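Local coordinates for protein beta-mannosidase (Trichoderma harzianum, PDB 4CVU) that probably hydrolyses terminal beta-linked mannose residues from the non-reducing ends of mannosides and oligosaccharides, as a glycoside hydrolase of family 2, at residues 202-212 and 390-398. Residues are numbered along the deposited sequence; the frame is centred on the assembly and turned at random.
Sequences WGPAFSPVGPW and IPPDAFWPR
Phe206 and Phe395 each set CG anti to their own carbonyl carbon (chi1 -45° in Phe395), which brings the two rings together where a loop of the family 2 galactose-binding-like domain, 202-212, wraps around 390-398, the loop that follows strand 380-389 of the catalytic (beta/alpha)8 barrel of family 2 enzymes and leads to helix 401-413. No hydrogen bond crosses between the segments; the join is apolar and almost wholly buried. The phenylalanine planes are tilted by 28°, and the rings are slid past each other with little overlap. Phe206 CD2 meets Phe395 CZ at 3.6 Å. Pro208 CB adds a contact at the edge of the Phe395 ring, near CD1, while the methyl of Ala394 lies in the plane of the Phe206 ring at its edge. Were Phe395 cut back to an alanine, Pro208 CB and the Phe206 ring would probably lose their shared partner, and a gap would open between the two loops. Within 390-398, Asp393 OD1 fixes the turn: it accepts from Phe395 N through its anti lone pair, an Asx turn, and from Arg398 NE at 2.7 Å in a nearly straight salt bridge. Arg403 and Tyr722 hold Asp393 OD2. At one end, Trp212 directs its edge toward the face of Trp396 in an offset edge-to-face pair, planes at 65°, with Trp212 CE3 3.7 Å from Trp396 CB; their indole nitrogens bond elsewhere, to Gln131 O and Glu194 respectively. At the other end, Ile390 CD1 sits over the six-membered ring of Trp202, 3.8 Å from its centroid and close to the ring normal, a CH-pi contact.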
ATOM      1  N   TRP A 202      14.026  12.387  12.154  1.00 30.13           N
ATOM      2  CA  TRP A 202      13.220  12.540  10.964  1.00 29.20           C
ATOM      3  C   TRP A 202      13.420  11.404   9.959  1.00 29.46           C
ATOM      4  O   TRP A 202      12.958  11.539   8.867  1.00 30.07           O
ATOM      5  CB  TRP A 202      13.501  13.866  10.219  1.00 28.97           C
ATOM      6  CG  TRP A 202      14.902  14.323  10.319  1.00 29.81           C
ATOM      7  CD1 TRP A 202      15.364  15.373  11.092  1.00 30.15           C
ATOM      8  CD2 TRP A 202      16.044  13.733   9.720  1.00 29.29           C
ATOM      9  NE1 TRP A 202      16.721  15.467  10.983  1.00 29.71           N
ATOM     10  CE2 TRP A 202      17.159  14.475  10.135  1.00 29.25           C
ATOM     11  CE3 TRP A 202      16.243  12.641   8.847  1.00 28.93           C
ATOM     12  CZ2 TRP A 202      18.442  14.155   9.732  1.00 29.51           C
ATOM     13  CZ3 TRP A 202      17.493  12.360   8.432  1.00 29.54           C
ATOM     14  CH2 TRP A 202      18.588  13.091   8.854  1.00 29.62           C
ATOM     15  N   GLY A 203      14.117  10.347  10.303  1.00 31.39           N
ATOM     16  CA  GLY A 203      14.470   9.294   9.295  1.00 32.93           C
ATOM     17  C   GLY A 203      14.695   7.945   9.912  1.00 33.57           C
ATOM     18  O   GLY A 203      14.807   7.823  11.160  1.00 32.16           O
ATOM     19  N   PRO A 204      14.705   6.889   9.059  1.00 33.20           N
ATOM     20  CA  PRO A 204      14.827   5.490   9.462  1.00 32.93           C
ATOM     21  C   PRO A 204      16.282   5.082   9.677  1.00 34.44           C
ATOM     22  O   PRO A 204      17.235   5.890   9.418  1.00 34.30           O
ATOM     23  CB  PRO A 204      14.238   4.727   8.247  1.00 33.47           C
ATOM     24  CG  PRO A 204      14.600   5.597   7.081  1.00 33.02           C
ATOM     25  CD  PRO A 204      14.567   7.031   7.591  1.00 32.97           C
ATOM     26  N   ALA A 205      16.475   3.852  10.136  1.00 32.51           N
ATOM     27  CA  ALA A 205      17.790   3.353  10.460  1.00 33.35           C
ATOM     28  C   ALA A 205      18.089   2.084   9.710  1.00 34.51           C
ATOM     29  O   ALA A 205      18.069   0.998  10.326  1.00 34.68           O
ATOM     30  CB  ALA A 205      17.873   3.069  11.951  1.00 33.54           C
ATOM     31  N   PHE A 206      18.407   2.208   8.426  1.00 33.96           N
ATOM     32  CA  PHE A 206      18.621   1.023   7.582  1.00 35.57           C
ATOM     33  C   PHE A 206      20.042   0.467   7.581  1.00 35.29           C
ATOM     34  O   PHE A 206      20.258  -0.662   7.118  1.00 36.37           O
ATOM     35  CB  PHE A 206      18.130   1.295   6.151  1.00 34.82           C
ATOM     36  CG  PHE A 206      16.630   1.386   6.045  1.00 34.55           C
ATOM     37  CD1 PHE A 206      15.834   0.329   6.473  1.00 34.77           C
ATOM     38  CD2 PHE A 206      16.014   2.535   5.567  1.00 35.08           C
ATOM     39  CE1 PHE A 206      14.466   0.417   6.421  1.00 35.68           C
ATOM     40  CE2 PHE A 206      14.631   2.617   5.511  1.00 33.96           C
ATOM     41  CZ  PHE A 206      13.873   1.542   5.930  1.00 34.34           C
ATOM     42  N   SER A 207      21.004   1.273   8.060  1.00 35.29           N
ATOM     43  CA  SER A 207      22.425   0.935   8.049  1.00 33.51           C
ATOM     44  C   SER A 207      22.837   0.158   6.787  1.00 34.27           C
ATOM     45  O   SER A 207      23.375  -0.959   6.894  1.00 33.14           O
ATOM     46  CB  SER A 207      22.786   0.104   9.273  1.00 34.93           C
ATOM     47  OG  SER A 207      24.145  -0.263   9.208  1.00 34.27           O
ATOM     48  N   PRO A 208      22.681   0.785   5.614  1.00 34.82           N
ATOM     49  CA  PRO A 208      23.009   0.125   4.343  1.00 35.99           C
ATOM     50  C   PRO A 208      24.511  -0.002   4.138  1.00 35.45           C
ATOM     51  O   PRO A 208      25.317   0.716   4.793  1.00 37.44           O
ATOM     52  CB  PRO A 208      22.373   1.052   3.321  1.00 34.52           C
ATOM     53  CG  PRO A 208      22.475   2.409   3.959  1.00 33.77           C
ATOM     54  CD  PRO A 208      22.106   2.111   5.387  1.00 33.76           C
ATOM     55  N   VAL A 209      24.886  -0.954   3.289  1.00 36.33           N
ATOM     56  CA  VAL A 209      26.297  -1.227   2.989  1.00 37.67           C
ATOM     57  C   VAL A 209      26.417  -1.564   1.527  1.00 38.86           C
ATOM     58  O   VAL A 209      25.463  -2.081   0.928  1.00 36.27           O
ATOM     59  CB  VAL A 209      26.924  -2.368   3.810  1.00 37.55           C
ATOM     60  CG1 VAL A 209      26.916  -2.020   5.300  1.00 37.78           C
ATOM     61  CG2 VAL A 209      26.207  -3.690   3.584  1.00 38.85           C
ATOM     62  N   GLY A 210      27.582  -1.257   0.971  1.00 37.65           N
ATOM     63  CA  GLY A 210      27.866  -1.572  -0.426  1.00 39.60           C
ATOM     64  C   GLY A 210      28.821  -0.580  -1.068  1.00 39.04           C
ATOM     65  O   GLY A 210      29.256   0.394  -0.414  1.00 38.71           O
ATOM     66  N   PRO A 211      29.139  -0.811  -2.349  1.00 39.88           N
ATOM     67  CA  PRO A 211      29.966   0.087  -3.104  1.00 39.82           C
ATOM     68  C   PRO A 211      29.121   1.303  -3.452  1.00 39.76           C
ATOM     69  O   PRO A 211      28.481   1.358  -4.501  1.00 40.29           O
ATOM     70  CB  PRO A 211      30.346  -0.748  -4.338  1.00 40.95           C
ATOM     71  CG  PRO A 211      29.187  -1.626  -4.563  1.00 40.94           C
ATOM     72  CD  PRO A 211      28.637  -1.919  -3.191  1.00 41.95           C
ATOM     73  N   TRP A 212      29.103   2.274  -2.557  1.00 38.53           N
ATOM     74  CA  TRP A 212      28.170   3.368  -2.639  1.00 39.15           C
ATOM     75  C   TRP A 212      28.555   4.487  -3.578  1.00 41.74           C
ATOM     76  O   TRP A 212      27.770   5.360  -3.849  1.00 41.50           O
ATOM     77  CB  TRP A 212      27.901   3.908  -1.242  1.00 39.08           C
ATOM     78  CG  TRP A 212      28.831   4.883  -0.768  1.00 39.95           C
ATOM     79  CD1 TRP A 212      30.067   4.662  -0.260  1.00 41.26           C
ATOM     80  CD2 TRP A 212      28.613   6.285  -0.689  1.00 39.87           C
ATOM     81  NE1 TRP A 212      30.635   5.847   0.123  1.00 41.09           N
ATOM     82  CE2 TRP A 212      29.747   6.855  -0.118  1.00 39.71           C
ATOM     83  CE3 TRP A 212      27.554   7.116  -1.037  1.00 40.49           C
ATOM     84  CZ2 TRP A 212      29.872   8.209   0.073  1.00 40.60           C
ATOM     85  CZ3 TRP A 212      27.668   8.457  -0.801  1.00 40.54           C
ATOM     86  CH2 TRP A 212      28.827   8.994  -0.287  1.00 40.78           C
ATOM     87  N   ILE A 390      19.154  17.953   4.338  1.00 30.88           N
ATOM     88  CA  ILE A 390      19.461  16.638   4.879  1.00 30.30           C
ATOM     89  C   ILE A 390      19.523  15.651   3.696  1.00 31.38           C
ATOM     90  O   ILE A 390      19.119  15.993   2.579  1.00 31.30           O
ATOM     91  CB  ILE A 390      18.439  16.176   5.933  1.00 30.15           C
ATOM     92  CG1 ILE A 390      17.065  15.985   5.307  1.00 29.84           C
ATOM     93  CG2 ILE A 390      18.382  17.170   7.105  1.00 30.92           C
ATOM     94  CD1 ILE A 390      16.294  14.825   5.877  1.00 30.92           C
ATOM     95  N   PRO A 391      20.072  14.462   3.911  1.00 32.38           N
ATOM     96  CA  PRO A 391      20.137  13.533   2.758  1.00 33.51           C
ATOM     97  C   PRO A 391      18.746  13.271   2.195  1.00 33.47           C
ATOM     98  O   PRO A 391      17.839  12.943   2.947  1.00 35.07           O
ATOM     99  CB  PRO A 391      20.727  12.266   3.357  1.00 33.11           C
ATOM    100  CG  PRO A 391      21.450  12.738   4.578  1.00 32.86           C
ATOM    101  CD  PRO A 391      20.684  13.885   5.123  1.00 31.75           C
ATOM    102  N   PRO A 392      18.578  13.397   0.880  1.00 35.80           N
ATOM    103  CA  PRO A 392      17.230  13.136   0.257  1.00 36.85           C
ATOM    104  C   PRO A 392      16.765  11.662   0.290  1.00 35.50           C
ATOM    105  O   PRO A 392      15.589  11.404   0.050  1.00 34.12           O
ATOM    106  CB  PRO A 392      17.441  13.566  -1.197  1.00 36.28           C
ATOM    107  CG  PRO A 392      18.896  13.262  -1.431  1.00 36.33           C
ATOM    108  CD  PRO A 392      19.602  13.638  -0.135  1.00 35.77           C
ATOM    109  N   ASP A 393      17.650  10.712   0.619  1.00 34.52           N
ATOM    110  CA  ASP A 393      17.311   9.307   0.548  1.00 35.64           C
ATOM    111  C   ASP A 393      18.134   8.578   1.593  1.00 36.50           C
ATOM    112  O   ASP A 393      19.208   9.038   1.990  1.00 37.91           O
ATOM    113  CB  ASP A 393      17.559   8.807  -0.867  1.00 35.16           C
ATOM    114  CG  ASP A 393      16.713   7.579  -1.257  1.00 34.64           C
ATOM    115  OD1 ASP A 393      17.070   6.421  -0.868  1.00 34.44           O
ATOM    116  OD2 ASP A 393      15.690   7.740  -1.992  1.00 34.01           O
ATOM    117  N   ALA A 394      17.622   7.451   2.075  1.00 35.67           N
ATOM    118  CA  ALA A 394      18.423   6.635   2.970  1.00 35.53           C
ATOM    119  C   ALA A 394      19.496   5.846   2.188  1.00 36.24           C
ATOM    120  O   ALA A 394      20.444   5.315   2.792  1.00 37.05           O
ATOM    121  CB  ALA A 394      17.538   5.722   3.812  1.00 36.15           C
ATOM    122  N   PHE A 395      19.337   5.757   0.868  1.00 34.27           N
ATOM    123  CA  PHE A 395      20.265   5.052   0.006  1.00 33.67           C
ATOM    124  C   PHE A 395      20.832   5.986  -1.069  1.00 34.35           C
ATOM    125  O   PHE A 395      20.235   6.231  -2.114  1.00 36.53           O
ATOM    126  CB  PHE A 395      19.577   3.836  -0.605  1.00 33.24           C
ATOM    127  CG  PHE A 395      18.794   3.049   0.395  1.00 32.11           C
ATOM    128  CD1 PHE A 395      19.438   2.197   1.292  1.00 32.87           C
ATOM    129  CD2 PHE A 395      17.453   3.174   0.480  1.00 30.61           C
ATOM    130  CE1 PHE A 395      18.714   1.479   2.226  1.00 32.23           C
ATOM    131  CE2 PHE A 395      16.729   2.488   1.422  1.00 31.38           C
ATOM    132  CZ  PHE A 395      17.358   1.635   2.307  1.00 31.77           C
ATOM    133  N   TRP A 396      22.005   6.505  -0.797  1.00 34.29           N
ATOM    134  CA  TRP A 396      22.617   7.536  -1.635  1.00 34.44           C
ATOM    135  C   TRP A 396      22.769   7.099  -3.095  1.00 34.76           C
ATOM    136  O   TRP A 396      22.514   7.888  -3.987  1.00 33.85           O
ATOM    137  CB  TRP A 396      23.966   7.993  -1.058  1.00 33.50           C
ATOM    138  CG  TRP A 396      23.819   9.170  -0.092  1.00 32.00           C
ATOM    139  CD1 TRP A 396      23.847   9.127   1.270  1.00 32.80           C
ATOM    140  CD2 TRP A 396      23.567  10.522  -0.446  1.00 31.68           C
ATOM    141  NE1 TRP A 396      23.641  10.393   1.796  1.00 31.81           N
ATOM    142  CE2 TRP A 396      23.482  11.270   0.751  1.00 31.34           C
ATOM    143  CE3 TRP A 396      23.439  11.193  -1.664  1.00 31.72           C
ATOM    144  CZ2 TRP A 396      23.276  12.618   0.759  1.00 30.75           C
ATOM    145  CZ3 TRP A 396      23.228  12.526  -1.661  1.00 32.03           C
ATOM    146  CH2 TRP A 396      23.168  13.250  -0.443  1.00 31.50           C
ATOM    147  N   PRO A 397      23.107   5.825  -3.334  1.00 35.66           N
ATOM    148  CA  PRO A 397      23.209   5.452  -4.738  1.00 36.48           C
ATOM    149  C   PRO A 397      21.993   5.739  -5.625  1.00 37.18           C
ATOM    150  O   PRO A 397      22.165   5.957  -6.822  1.00 39.72           O
ATOM    151  CB  PRO A 397      23.499   3.964  -4.672  1.00 37.09           C
ATOM    152  CG  PRO A 397      24.250   3.798  -3.397  1.00 37.15           C
ATOM    153  CD  PRO A 397      23.510   4.724  -2.455  1.00 35.35           C
ATOM    154  N   ARG A 398      20.772   5.740  -5.085  1.00 35.94           N
ATOM    155  CA  ARG A 398      19.620   5.937  -5.971  1.00 36.39           C
ATOM    156  C   ARG A 398      19.254   7.404  -6.123  1.00 35.27           C
ATOM    157  O   ARG A 398      18.292   7.748  -6.812  1.00 34.08           O
ATOM    158  CB  ARG A 398      18.406   5.082  -5.516  1.00 36.39           C
ATOM    159  CG  ARG A 398      17.811   5.423  -4.162  1.00 36.54           C
ATOM    160  CD  ARG A 398      16.614   4.486  -3.924  1.00 36.52           C
ATOM    161  NE  ARG A 398      16.023   4.681  -2.614  1.00 35.71           N
ATOM    162  CZ  ARG A 398      14.892   4.097  -2.224  1.00 34.93           C
ATOM    163  NH1 ARG A 398      14.278   3.225  -3.019  1.00 35.76           N
ATOM    164  NH2 ARG A 398      14.386   4.349  -1.035  1.00 34.12           N
TER